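PDB 3GT5: N-acetylglucosamine 2-epimerase from Xylella fastidiosa, which probably catalyses the epimerisation or a related isomerisation of a sugar. Local coordinates for residues 125-130 and 186-191; 180-185 and 192-197; 46-51 and 97-102; 31-36 and 77-82; 240-245 and 292-297. All coordinates share one frame; numbering follows the deposited sequence.

Interaction 1 of 5, residues 125-130 and 186-191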
# COMPACT_ATOMS: atom_id res chain seq x y z
N GLY A 125 -8.84 9.35 -9.38
CA GLY A 125 -9.48 10.53 -9.95
C GLY A 125 -10.28 10.21 -11.21
O GLY A 125 -11.42 10.69 -11.37
N LEU A 126 -9.70 9.42 -12.12
CA LEU A 126 -10.43 9.04 -13.34
C LEU A 126 -11.63 8.13 -13.01
O LEU A 126 -12.71 8.30 -13.60
CB LEU A 126 -9.47 8.37 -14.34
CG LEU A 126 -10.00 7.99 -15.72
CD1 LEU A 126 -10.60 9.23 -16.42
CD2 LEU A 126 -8.91 7.35 -16.55
N LYS A 127 -11.47 7.20 -12.06
CA LYS A 127 -12.55 6.32 -11.65
C LYS A 127 -13.77 7.08 -11.17
O LYS A 127 -14.87 6.57 -11.33
CB LYS A 127 -12.11 5.36 -10.53
CG LYS A 127 -11.21 4.19 -11.00
CD LYS A 127 -10.84 3.21 -9.87
CE LYS A 127 -9.89 2.10 -10.40
NZ LYS A 127 -9.58 1.09 -9.36
N VAL A 128 -13.58 8.24 -10.55
CA VAL A 128 -14.71 9.04 -10.01
C VAL A 128 -15.21 10.06 -11.02
O VAL A 128 -16.07 10.87 -10.73
CB VAL A 128 -14.43 9.68 -8.63
CG1 VAL A 128 -13.93 8.63 -7.65
CG2 VAL A 128 -13.49 10.90 -8.73
N GLY A 129 -14.66 9.99 -12.23
CA GLY A 129 -15.19 10.74 -13.38
C GLY A 129 -14.43 11.99 -13.71
O GLY A 129 -14.90 12.79 -14.51
N ILE A 130 -13.23 12.20 -13.15
CA ILE A 130 -12.43 13.39 -13.52
C ILE A 130 -11.70 13.07 -14.84
O ILE A 130 -10.66 12.38 -14.85
CB ILE A 130 -11.46 13.83 -12.42
CG1 ILE A 130 -12.22 14.20 -11.15
CG2 ILE A 130 -10.60 15.03 -12.89
CD1 ILE A 130 -11.34 14.47 -9.94
N TYR A 186 -5.19 0.60 -15.16
CA TYR A 186 -5.89 -0.24 -16.12
C TYR A 186 -7.39 -0.27 -15.84
O TYR A 186 -8.21 -0.14 -16.76
CB TYR A 186 -5.38 -1.66 -16.10
CG TYR A 186 -6.22 -2.63 -16.91
CD1 TYR A 186 -6.22 -2.57 -18.29
CD2 TYR A 186 -7.02 -3.60 -16.28
CE1 TYR A 186 -7.01 -3.46 -19.04
CE2 TYR A 186 -7.80 -4.49 -17.04
CZ TYR A 186 -7.78 -4.41 -18.41
OH TYR A 186 -8.53 -5.32 -19.13
N GLU A 187 -7.74 -0.44 -14.57
CA GLU A 187 -9.14 -0.53 -14.18
C GLU A 187 -9.85 0.78 -14.51
O GLU A 187 -11.01 0.77 -14.95
CB GLU A 187 -9.26 -0.85 -12.68
CG GLU A 187 -8.86 -2.25 -12.32
CD GLU A 187 -8.77 -2.48 -10.83
OE1 GLU A 187 -8.77 -1.51 -10.04
OE2 GLU A 187 -8.69 -3.67 -10.43
N ALA A 188 -9.16 1.89 -14.35
CA ALA A 188 -9.73 3.24 -14.59
C ALA A 188 -9.82 3.62 -16.06
O ALA A 188 -10.79 4.23 -16.46
CB ALA A 188 -8.97 4.27 -13.84
N SER A 189 -8.82 3.23 -16.87
CA SER A 189 -8.67 3.75 -18.24
C SER A 189 -8.92 2.72 -19.34
O SER A 189 -9.14 3.10 -20.50
CB SER A 189 -7.26 4.29 -18.46
OG SER A 189 -6.33 3.25 -18.43
N GLY A 190 -8.83 1.43 -19.01
CA GLY A 190 -8.85 0.33 -19.95
C GLY A 190 -7.62 0.18 -20.85
O GLY A 190 -7.64 -0.65 -21.74
N GLU A 191 -6.57 0.96 -20.64
CA GLU A 191 -5.38 0.85 -21.50
C GLU A 191 -4.57 -0.38 -21.17
O GLU A 191 -4.06 -0.54 -20.03
CB GLU A 191 -4.53 2.09 -21.41
CG GLU A 191 -5.25 3.37 -21.82
CD GLU A 191 -4.40 4.61 -21.67
OE1 GLU A 191 -4.98 5.69 -21.37
OE2 GLU A 191 -3.17 4.55 -21.86
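Lys127 and Glu187 form a salt bridge between the C-terminal ends of two helices. The lysine chain is extended beyond CG and carries NZ across to Glu187 OE1, 2.8 Å away. NZ meets that oxygen almost in line with its C-O bond. The two side chains run at a slant to each other, and Lys127 CE also rests 3.8 Å from Glu187 CB. The other carboxylate oxygen, OE2, is bonded to Tyr263 OH, so both oxygens have partners and the rotation of the carboxylate is probably fixed.

Van der Waals packing accompanies the ion pair. Ala188 CB points at the other segment and meets Lys127 CG at 3.6 Å. Leu126, with CG anti to its backbone nitrogen (chi1 -175°), brings CD2 to 4.1 Å from Ala188 CB, to 3.6 Å from Ala188 O and to 4.0 Å from Ser189 CB.

Both helices end here. Gly129, at positive phi, is the C-prime residue of a Schellman motif, in which Ile130 N bonds Gly125 O and Gly129 N bonds Leu126 O. Ser189 OG accepts from Glu191 N in an ST turn and is also bonded to Ala185 O.

The contact thus joins helices 112-127 and 172-189 where each runs out. Helix 133-147 packs on Leu126 and Ser189, while helix 51-68 touches Lys127 through Leu66.

Interaction 2 of 5, residues 180-185 and 192-197; sequences EAMLAA and QRYLER
Ala185 lies over one face of the Tyr194 ring, its CB 3.9 Å from the centroid in a CH-pi contact displaced toward the rim. Arg193 CG lies over the rim of the opposite face, and NH2 of the same arginine reaches round to donate to Tyr194 OH at 3.1 Å. The ring is therefore held between two aliphatic groups. The Met182 side chain crosses that of Tyr194 at about a right angle: a bend at chi2 (-63°) brings SD to 3.7 Å from Tyr194 CD1, and the sulfur stands oblique to the ring in a Met-aromatic contact.

These side chains fill the seam of an antiparallel helical hairpin, made by the consecutive helices 172-189 and 192-211 of an (alpha/alpha)6 barrel. The segment axes approach to 7.7 Å at an angle of 154°. Such closeness lets Met182 CB sit 3.3 Å from Tyr194 O. Leu183 and Leu195 slant across each other, CD2 of the first meeting CD1 of the second at 3.8 Å, with Leu260 of helix 247-263 against both.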
# COMPACT_ATOMS: atom_id res chain seq x y z
N GLU A 180 0.59 -2.33 -8.23
CA GLU A 180 -0.72 -1.93 -7.71
C GLU A 180 -1.30 -0.72 -8.45
O GLU A 180 -2.51 -0.75 -8.81
CB GLU A 180 -0.56 -1.61 -6.22
CG GLU A 180 -1.75 -1.01 -5.53
CD GLU A 180 -1.37 -0.40 -4.15
OE1 GLU A 180 -0.14 -0.29 -3.84
OE2 GLU A 180 -2.27 -0.00 -3.36
N ALA A 181 -0.48 0.33 -8.66
CA ALA A 181 -0.92 1.54 -9.35
C ALA A 181 -1.24 1.27 -10.79
O ALA A 181 -2.21 1.84 -11.32
CB ALA A 181 0.14 2.69 -9.26
N MET A 182 -0.47 0.37 -11.43
CA MET A 182 -0.71 0.04 -12.83
C MET A 182 -2.00 -0.75 -13.01
O MET A 182 -2.73 -0.51 -13.99
CB MET A 182 0.49 -0.66 -13.47
CG MET A 182 1.69 0.25 -13.68
SD MET A 182 1.45 1.69 -14.82
CE MET A 182 3.09 2.48 -14.56
N LEU A 183 -2.32 -1.63 -12.05
CA LEU A 183 -3.60 -2.30 -12.04
C LEU A 183 -4.76 -1.32 -11.89
O LEU A 183 -5.76 -1.40 -12.63
CB LEU A 183 -3.65 -3.37 -10.95
CG LEU A 183 -2.80 -4.62 -11.17
CD1 LEU A 183 -2.60 -5.43 -9.84
CD2 LEU A 183 -3.37 -5.49 -12.28
N ALA A 184 -4.65 -0.37 -10.96
CA ALA A 184 -5.65 0.69 -10.80
C ALA A 184 -5.82 1.53 -12.08
O ALA A 184 -6.94 1.88 -12.46
CB ALA A 184 -5.29 1.58 -9.65
N ALA A 185 -4.69 1.84 -12.74
CA ALA A 185 -4.67 2.66 -13.97
C ALA A 185 -5.43 1.92 -15.08
O ALA A 185 -6.19 2.54 -15.86
CB ALA A 185 -3.22 2.96 -14.38
N GLN A 192 -4.33 -1.21 -22.19
CA GLN A 192 -3.62 -2.44 -22.06
C GLN A 192 -2.20 -2.24 -21.55
O GLN A 192 -1.71 -3.14 -20.84
CB GLN A 192 -3.57 -3.23 -23.40
CG GLN A 192 -3.21 -4.75 -23.25
CD GLN A 192 -4.24 -5.55 -22.48
OE1 GLN A 192 -5.40 -5.08 -22.26
NE2 GLN A 192 -3.86 -6.78 -22.06
N ARG A 193 -1.57 -1.13 -21.91
CA ARG A 193 -0.15 -0.94 -21.52
C ARG A 193 0.03 -0.98 -20.01
O ARG A 193 1.05 -1.45 -19.49
CB ARG A 193 0.47 0.33 -22.09
CG ARG A 193 0.03 1.66 -21.44
CD ARG A 193 0.54 2.84 -22.23
NE ARG A 193 0.13 4.09 -21.58
CZ ARG A 193 0.53 5.31 -21.92
NH1 ARG A 193 1.35 5.48 -22.93
NH2 ARG A 193 0.07 6.36 -21.24
N TYR A 194 -0.94 -0.44 -19.30
CA TYR A 194 -0.86 -0.45 -17.84
C TYR A 194 -0.96 -1.82 -17.24
O TYR A 194 -0.19 -2.13 -16.32
CB TYR A 194 -1.95 0.47 -17.24
CG TYR A 194 -1.87 1.88 -17.67
CD1 TYR A 194 -0.66 2.57 -17.71
CD2 TYR A 194 -3.03 2.56 -18.03
CE1 TYR A 194 -0.60 3.88 -18.07
CE2 TYR A 194 -2.98 3.89 -18.37
CZ TYR A 194 -1.75 4.56 -18.40
OH TYR A 194 -1.68 5.92 -18.73
N LEU A 195 -1.90 -2.65 -17.72
CA LEU A 195 -2.05 -4.02 -17.26
C LEU A 195 -0.80 -4.86 -17.57
O LEU A 195 -0.33 -5.66 -16.73
CB LEU A 195 -3.28 -4.66 -17.90
CG LEU A 195 -3.57 -6.09 -17.54
CD1 LEU A 195 -3.72 -6.27 -15.97
CD2 LEU A 195 -4.84 -6.63 -18.37
N GLU A 196 -0.25 -4.63 -18.77
CA GLU A 196 0.91 -5.39 -19.19
C GLU A 196 2.16 -4.99 -18.39
O GLU A 196 2.99 -5.86 -18.05
CB GLU A 196 1.13 -5.25 -20.69
CG GLU A 196 -0.06 -5.88 -21.48
CD GLU A 196 -0.13 -7.40 -21.59
OE1 GLU A 196 0.78 -8.14 -21.13
OE2 GLU A 196 -1.15 -7.88 -22.17
N ARG A 197 2.27 -3.74 -18.05
CA ARG A 197 3.41 -3.29 -17.22
C ARG A 197 3.26 -3.88 -15.83
O ARG A 197 4.25 -4.29 -15.20
CB ARG A 197 3.49 -1.79 -17.20
CG ARG A 197 4.61 -1.21 -16.37
CD ARG A 197 5.98 -1.69 -16.79
NE ARG A 197 6.28 -1.46 -18.20
CZ ARG A 197 6.82 -0.36 -18.71
NH1 ARG A 197 7.09 0.72 -17.98
NH2 ARG A 197 7.07 -0.33 -20.03

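Interaction 3 of 5, residues 46-51 and 97-102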
# COMPACT_ATOMS: atom_id res chain seq x y z
N ALA A 46 0.30 19.91 12.28
CA ALA A 46 -0.58 20.40 11.22
C ALA A 46 0.20 20.92 10.02
O ALA A 46 -0.37 21.09 8.95
CB ALA A 46 -1.52 21.52 11.74
N THR A 47 1.48 21.22 10.21
CA THR A 47 2.28 21.88 9.20
C THR A 47 3.09 20.93 8.29
O THR A 47 3.37 21.27 7.13
CB THR A 47 3.22 22.90 9.86
OG1 THR A 47 3.91 23.65 8.85
CG2 THR A 47 4.22 22.25 10.75
N HIS A 48 3.53 19.80 8.80
CA HIS A 48 4.37 18.89 8.02
C HIS A 48 3.47 18.01 7.15
O HIS A 48 2.50 17.43 7.67
CB HIS A 48 5.24 18.01 8.90
CG HIS A 48 6.37 17.37 8.15
ND1 HIS A 48 6.35 16.07 7.70
CD2 HIS A 48 7.55 17.89 7.72
CE1 HIS A 48 7.47 15.82 7.03
NE2 HIS A 48 8.21 16.91 7.03
N ARG A 49 3.78 17.92 5.85
CA ARG A 49 3.01 17.10 4.91
C ARG A 49 3.91 16.15 4.10
O ARG A 49 5.06 16.47 3.76
CB ARG A 49 2.18 17.98 3.97
CG ARG A 49 1.20 18.95 4.65
CD ARG A 49 0.03 18.26 5.37
NE ARG A 49 -0.65 19.27 6.18
CZ ARG A 49 -1.59 20.12 5.75
NH1 ARG A 49 -2.04 20.10 4.51
NH2 ARG A 49 -2.06 21.03 6.60
N HIS A 50 3.36 14.97 3.82
CA HIS A 50 4.07 13.91 3.16
C HIS A 50 3.31 13.48 1.92
O HIS A 50 2.08 13.24 1.95
CB HIS A 50 4.22 12.70 4.10
CG HIS A 50 5.31 11.77 3.69
ND1 HIS A 50 5.28 11.02 2.51
CD2 HIS A 50 6.51 11.51 4.26
CE1 HIS A 50 6.38 10.29 2.44
NE2 HIS A 50 7.16 10.58 3.48
N LEU A 51 4.06 13.31 0.83
CA LEU A 51 3.45 12.90 -0.43
C LEU A 51 2.65 11.62 -0.29
O LEU A 51 1.60 11.52 -0.91
CB LEU A 51 4.52 12.74 -1.53
CG LEU A 51 4.04 12.38 -2.92
CD1 LEU A 51 3.14 13.48 -3.52
CD2 LEU A 51 5.29 12.10 -3.79
N ALA A 97 7.28 16.94 -4.69
CA ALA A 97 7.91 17.08 -3.39
C ALA A 97 7.54 15.88 -2.52
O ALA A 97 6.36 15.57 -2.39
CB ALA A 97 7.50 18.39 -2.71
N TRP A 98 8.55 15.26 -1.91
CA TRP A 98 8.36 14.15 -0.97
C TRP A 98 7.74 14.63 0.35
O TRP A 98 6.79 14.03 0.86
CB TRP A 98 9.72 13.47 -0.76
CG TRP A 98 9.74 12.21 0.05
CD1 TRP A 98 10.47 11.98 1.18
CD2 TRP A 98 9.06 10.96 -0.23
NE1 TRP A 98 10.28 10.73 1.64
CE2 TRP A 98 9.43 10.06 0.79
CE3 TRP A 98 8.20 10.51 -1.25
CZ2 TRP A 98 8.96 8.75 0.83
CZ3 TRP A 98 7.74 9.18 -1.20
CH2 TRP A 98 8.12 8.32 -0.17
N THR A 99 8.31 15.69 0.93
CA THR A 99 7.75 16.31 2.13
C THR A 99 7.73 17.85 2.00
O THR A 99 8.54 18.47 1.28
CB THR A 99 8.54 15.92 3.37
OG1 THR A 99 9.89 16.30 3.17
CG2 THR A 99 8.53 14.39 3.65
N LEU A 100 6.75 18.46 2.66
CA LEU A 100 6.54 19.89 2.67
C LEU A 100 6.42 20.32 4.10
O LEU A 100 6.01 19.55 4.97
CB LEU A 100 5.27 20.28 1.93
CG LEU A 100 5.06 19.85 0.48
CD1 LEU A 100 3.57 19.76 0.11
CD2 LEU A 100 5.77 20.81 -0.45
N CYS A 101 6.82 21.56 4.36
CA CYS A 101 6.56 22.16 5.65
C CYS A 101 6.04 23.57 5.39
O CYS A 101 6.72 24.40 4.77
CB CYS A 101 7.80 22.17 6.52
SG CYS A 101 7.37 22.91 8.11
N ASP A 102 4.80 23.80 5.81
CA ASP A 102 4.02 25.00 5.49
C ASP A 102 4.01 25.37 4.00
O ASP A 102 4.20 26.51 3.62
CB ASP A 102 4.52 26.18 6.36
CG ASP A 102 3.37 26.96 7.00
OD1 ASP A 102 2.20 26.52 6.91
OD2 ASP A 102 3.65 28.03 7.61
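His50 turns the edge of its imidazole onto the face of the Trp98 six-membered ring in a T-shaped pair, with centroids 4.5 Å apart and planes at 67°. CE1 is the leading atom, 3.4 Å from Trp98 CZ2. Next along the same face of the sheet, Thr99 CG2 touches both imidazoles, 3.6 Å from His50 CD2 and 3.8 Å from His48 CE1. The His48 ring lies with one face over Leu100 O; chi1 of -163° swings this imidazole across toward the partner strand.

Behind these side chains is an antiparallel ladder. Arg49 and Leu100 form the hydrogen-bonded pair, with Arg49 N to Leu100 O at 2.9 Å and Leu100 N to Arg49 O at 2.8 Å. Leu51 N to Trp98 O and Asp102 N to Thr47 O extend it at either end.

A second shell fixes the polar groups. Glu106 OE2 takes hydrogen bonds from both His48 NE2 and Thr99 OG1, and Tyr36 OH holds His48 ND1. His50 is the N-cap of the following helix, its ND1 bonded to Val52 N. Arg49 pairs with Asp28 on the other face.

Strand 48-50 is one of the two edge strands of a five-stranded sheet. Strand 104-111 flanks strand 99-101, where Trp98 and Thr99 both face Asp107 in a classic beta bulge, while helix 71-88 packs against Leu100.

Interaction 4 of 5, residues 31-36 and 77-82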
# COMPACT_ATOMS: atom_id res chain seq x y z
N GLY A 31 -5.64 23.88 2.18
CA GLY A 31 -4.95 23.04 1.19
C GLY A 31 -4.64 21.62 1.71
O GLY A 31 -4.01 21.46 2.76
N GLY A 32 -5.10 20.61 0.96
CA GLY A 32 -4.84 19.20 1.25
C GLY A 32 -5.43 18.72 2.57
O GLY A 32 -6.46 19.24 3.04
N PHE A 33 -4.74 17.75 3.17
CA PHE A 33 -5.17 17.11 4.40
C PHE A 33 -4.09 17.23 5.46
O PHE A 33 -2.89 17.31 5.14
CB PHE A 33 -5.45 15.62 4.13
CG PHE A 33 -6.40 15.37 3.01
CD1 PHE A 33 -7.79 15.48 3.19
CD2 PHE A 33 -5.94 15.09 1.75
CE1 PHE A 33 -8.68 15.22 2.11
CE2 PHE A 33 -6.81 14.89 0.68
CZ PHE A 33 -8.19 14.94 0.88
N PHE A 34 -4.51 17.21 6.72
CA PHE A 34 -3.58 17.05 7.83
C PHE A 34 -3.12 15.58 7.82
O PHE A 34 -3.89 14.66 7.49
CB PHE A 34 -4.23 17.39 9.17
CG PHE A 34 -4.79 18.77 9.22
CD1 PHE A 34 -3.93 19.89 9.28
CD2 PHE A 34 -6.17 18.98 9.20
CE1 PHE A 34 -4.45 21.19 9.32
CE2 PHE A 34 -6.67 20.29 9.23
CZ PHE A 34 -5.80 21.39 9.29
N HIS A 35 -1.87 15.35 8.20
CA HIS A 35 -1.25 14.02 8.06
C HIS A 35 -0.83 13.33 9.37
O HIS A 35 -0.32 12.21 9.33
CB HIS A 35 -0.05 14.11 7.11
CG HIS A 35 -0.42 14.48 5.72
ND1 HIS A 35 0.51 14.78 4.75
CD2 HIS A 35 -1.63 14.60 5.12
CE1 HIS A 35 -0.10 15.05 3.62
NE2 HIS A 35 -1.40 14.92 3.80
N TYR A 36 -1.04 13.97 10.53
CA TYR A 36 -0.61 13.41 11.81
C TYR A 36 -1.75 13.45 12.82
O TYR A 36 -2.19 14.55 13.23
CB TYR A 36 0.60 14.19 12.33
CG TYR A 36 1.89 14.04 11.53
CD1 TYR A 36 2.88 13.14 11.92
CD2 TYR A 36 2.13 14.82 10.42
CE1 TYR A 36 4.06 13.02 11.21
CE2 TYR A 36 3.30 14.70 9.70
CZ TYR A 36 4.27 13.81 10.11
OH TYR A 36 5.43 13.72 9.40
N VAL A 77 -12.00 14.29 -2.84
CA VAL A 77 -11.11 13.79 -3.94
C VAL A 77 -10.54 14.97 -4.74
O VAL A 77 -9.31 15.06 -4.97
CB VAL A 77 -11.85 12.79 -4.89
CG1 VAL A 77 -11.02 12.47 -6.18
CG2 VAL A 77 -12.20 11.49 -4.17
N HIS A 78 -11.43 15.89 -5.15
CA HIS A 78 -10.98 17.13 -5.86
C HIS A 78 -9.99 18.00 -5.05
O HIS A 78 -8.94 18.40 -5.54
CB HIS A 78 -12.21 18.00 -6.28
CG HIS A 78 -12.93 17.48 -7.49
ND1 HIS A 78 -13.73 16.36 -7.47
CD2 HIS A 78 -12.98 17.94 -8.77
CE1 HIS A 78 -14.25 16.16 -8.68
NE2 HIS A 78 -13.80 17.11 -9.48
N HIS A 79 -10.31 18.25 -3.79
CA HIS A 79 -9.46 18.98 -2.89
C HIS A 79 -8.07 18.33 -2.78
O HIS A 79 -7.05 19.02 -2.85
CB HIS A 79 -10.17 19.05 -1.52
CG HIS A 79 -9.43 19.78 -0.45
ND1 HIS A 79 -9.53 21.15 -0.28
CD2 HIS A 79 -8.69 19.33 0.59
CE1 HIS A 79 -8.80 21.52 0.76
NE2 HIS A 79 -8.30 20.42 1.32
N GLY A 80 -8.05 17.00 -2.58
CA GLY A 80 -6.79 16.26 -2.44
C GLY A 80 -5.96 16.27 -3.70
O GLY A 80 -4.73 16.41 -3.64
N LEU A 81 -6.60 16.08 -4.84
CA LEU A 81 -5.88 16.15 -6.11
C LEU A 81 -5.33 17.55 -6.41
O LEU A 81 -4.23 17.68 -6.98
CB LEU A 81 -6.74 15.64 -7.26
CG LEU A 81 -6.97 14.14 -7.27
CD1 LEU A 81 -8.10 13.81 -8.18
CD2 LEU A 81 -5.66 13.38 -7.71
N SER A 82 -6.04 18.62 -6.03
CA SER A 82 -5.50 19.96 -6.18
C SER A 82 -4.21 20.14 -5.40
O SER A 82 -3.26 20.73 -5.88
CB SER A 82 -6.49 21.07 -5.75
OG SER A 82 -7.65 20.95 -6.54
O HOH W 1 -6.24 21.38 -1.58
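The imidazole of His79 has Gly32 O at its edge and a water over the centre of one face, the water oxygen 3.4 Å above the ring plane. The same ring turns an edge toward the face of Phe33, centroids 5.7 Å apart and planes at 76°, an edge-to-face pair. The Phe33 ring in turn meets the helix obliquely: CE2 comes within 3.4 Å of Gly80 CA, where the bare glycine backbone allows so close an approach. Phe57 meets the Phe33 ring as well.

One direct hydrogen bond ties the loop to the helix. With chi1 at -179° the His79 ring reaches out to the loop, and NE2 donates to Gly32 O at 2.8 Å. The bond is bent, 140° at the hydrogen, although the oxygen lies close to the imidazole plane. The same water makes a second link, accepting from Gly32 N at 2.9 Å and donating to His79 O at 2.8 Å. Gly32, at positive phi, is thereby joined to His79 by its carbonyl directly and by its N-H through the water, and the loop that leads to strand 36-37 is fastened to helix 71-88.

NE2 is therefore probably the protonated nitrogen of a neutral imidazole, or one of two if the ring is charged; Asp28 O, a weak second acceptor, would share that N-H.

Interaction 5 of 5, residues 240-245 and 292-297; sequences FRPWGF and LCYGFA
A single antiparallel bridge, Phe245 with Phe296, attaches the loop before helix 247-263 to edge strand 295-296 of a three-stranded sheet in this (alpha/alpha)6 barrel. On its other side that strand carries a classic beta bulge, Tyr294 and Gly295 both facing Asp304. Phe245 N donates to Phe296 O at 2.8 Å, and Phe296 N returns a bond to Phe245 O at 3.0 Å, straighter and in the carbonyl plane. Gly295 CA adds a CA-H...O contact to Phe245 O.

The two phenylalanine rings are near parallel but slid apart, with their planes at 30°. Instead Phe245 CB makes a CH-pi contact over the face of the Phe296 ring, 3.8 Å from its centroid. Leu216 touches both residues. Farther along, Pro242 crosses the end of Tyr294 at about a right angle, its CG 3.9 Å from the tyrosine OH. Trp243, with NE1 bonded to Trp229 O, uses its benzo edge: CH2 meets Ala297 CB at 3.7 Å, the methyl lying near the indole plane.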
# COMPACT_ATOMS: atom_id res chain seq x y z
N PHE A 240 10.13 2.89 5.21
CA PHE A 240 9.91 2.39 3.86
C PHE A 240 10.87 1.30 3.44
O PHE A 240 10.56 0.55 2.50
CB PHE A 240 9.97 3.54 2.85
CG PHE A 240 8.92 4.60 3.10
CD1 PHE A 240 7.59 4.38 2.76
CD2 PHE A 240 9.24 5.78 3.74
CE1 PHE A 240 6.60 5.36 3.02
CE2 PHE A 240 8.23 6.76 3.99
CZ PHE A 240 6.94 6.53 3.62
N ARG A 241 12.01 1.21 4.12
CA ARG A 241 13.10 0.29 3.74
C ARG A 241 13.61 -0.44 5.00
O ARG A 241 14.79 -0.34 5.35
CB ARG A 241 14.26 1.05 3.08
CG ARG A 241 13.91 1.64 1.71
CD ARG A 241 15.13 2.28 1.08
NE ARG A 241 14.75 3.11 -0.06
CZ ARG A 241 15.60 3.85 -0.77
NH1 ARG A 241 16.91 3.89 -0.50
NH2 ARG A 241 15.12 4.56 -1.80
N PRO A 242 12.72 -1.22 5.64
CA PRO A 242 13.10 -1.96 6.85
C PRO A 242 14.03 -3.11 6.50
O PRO A 242 14.11 -3.52 5.35
CB PRO A 242 11.75 -2.49 7.36
CG PRO A 242 10.91 -2.64 6.17
CD PRO A 242 11.34 -1.52 5.23
N TRP A 243 14.73 -3.66 7.48
CA TRP A 243 15.56 -4.83 7.22
C TRP A 243 14.78 -6.13 7.47
O TRP A 243 14.05 -6.24 8.46
CB TRP A 243 16.83 -4.84 8.09
CG TRP A 243 17.76 -5.98 7.69
CD1 TRP A 243 18.73 -5.93 6.71
CD2 TRP A 243 17.82 -7.31 8.23
NE1 TRP A 243 19.35 -7.15 6.59
CE2 TRP A 243 18.82 -8.01 7.51
CE3 TRP A 243 17.10 -7.99 9.24
CZ2 TRP A 243 19.15 -9.34 7.80
CZ3 TRP A 243 17.43 -9.33 9.51
CH2 TRP A 243 18.42 -9.99 8.79
N GLY A 244 15.00 -7.14 6.62
CA GLY A 244 14.47 -8.50 6.84
C GLY A 244 13.38 -8.81 5.83
O GLY A 244 12.92 -7.89 5.12
N PHE A 245 12.98 -10.09 5.74
CA PHE A 245 11.81 -10.44 4.96
C PHE A 245 10.59 -9.88 5.63
O PHE A 245 10.44 -10.00 6.85
CB PHE A 245 11.64 -11.95 4.81
CG PHE A 245 12.60 -12.58 3.85
CD1 PHE A 245 12.42 -12.41 2.48
CD2 PHE A 245 13.64 -13.38 4.29
CE1 PHE A 245 13.23 -13.00 1.58
CE2 PHE A 245 14.50 -14.00 3.36
CZ PHE A 245 14.30 -13.79 2.01
N LEU A 292 0.44 -11.47 12.86
CA LEU A 292 1.64 -11.69 12.07
C LEU A 292 2.73 -10.70 12.50
O LEU A 292 2.53 -9.47 12.53
CB LEU A 292 1.34 -11.49 10.59
CG LEU A 292 0.37 -12.45 9.93
CD1 LEU A 292 0.02 -11.91 8.54
CD2 LEU A 292 0.99 -13.82 9.84
N CYS A 293 3.91 -11.26 12.83
CA CYS A 293 5.10 -10.45 13.16
C CYS A 293 5.61 -9.67 11.95
O CYS A 293 5.29 -10.02 10.80
CB CYS A 293 6.22 -11.36 13.68
SG CYS A 293 5.79 -12.12 15.26
N TYR A 294 6.36 -8.61 12.20
CA TYR A 294 6.77 -7.66 11.16
C TYR A 294 7.84 -8.22 10.20
O TYR A 294 7.77 -7.95 8.99
CB TYR A 294 7.31 -6.41 11.78
CG TYR A 294 7.49 -5.22 10.88
CD1 TYR A 294 6.47 -4.78 10.03
CD2 TYR A 294 8.65 -4.47 10.94
CE1 TYR A 294 6.63 -3.62 9.26
CE2 TYR A 294 8.83 -3.34 10.16
CZ TYR A 294 7.82 -2.92 9.33
OH TYR A 294 8.00 -1.77 8.61
N GLY A 295 8.80 -8.97 10.74
CA GLY A 295 10.00 -9.31 9.96
C GLY A 295 10.68 -10.58 10.42
O GLY A 295 10.63 -10.93 11.61
N PHE A 296 11.24 -11.31 9.47
CA PHE A 296 12.08 -12.46 9.79
C PHE A 296 13.33 -12.45 8.93
O PHE A 296 13.35 -11.94 7.80
CB PHE A 296 11.32 -13.81 9.75
CG PHE A 296 10.69 -14.14 8.43
CD1 PHE A 296 11.39 -14.82 7.46
CD2 PHE A 296 9.36 -13.82 8.20
CE1 PHE A 296 10.77 -15.20 6.27
CE2 PHE A 296 8.75 -14.14 6.98
CZ PHE A 296 9.44 -14.81 6.02
N ALA A 297 14.41 -12.94 9.53
CA ALA A 297 15.72 -13.00 8.85
C ALA A 297 15.75 -14.15 7.85
O ALA A 297 14.86 -15.01 7.84
CB ALA A 297 16.85 -13.17 9.92

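Overall arrangement
Two pairs of contacts emerge, with further links between them. Interactions 1 and 2 share helix 172-189, their centres 11 Å apart, and Ser189 OG lies 3.4 Å from Tyr194 CD2. Interactions 3 and 4 are likewise 11 Å apart between centres: Arg49 NH1 probably bonds Gly31 O, and His50 N probably bonds His35 ND1, both at 3.0 Å. Ile130 CD1, 3.6 Å from His78 CE1, joins interaction 1 to interaction 4. Interaction 5 lies about 34 Å from interaction 1 between centres, across the middle of the chain, yet Phe240 CE2 reaches Trp98 CZ2 of interaction 3 at 3.8 Å.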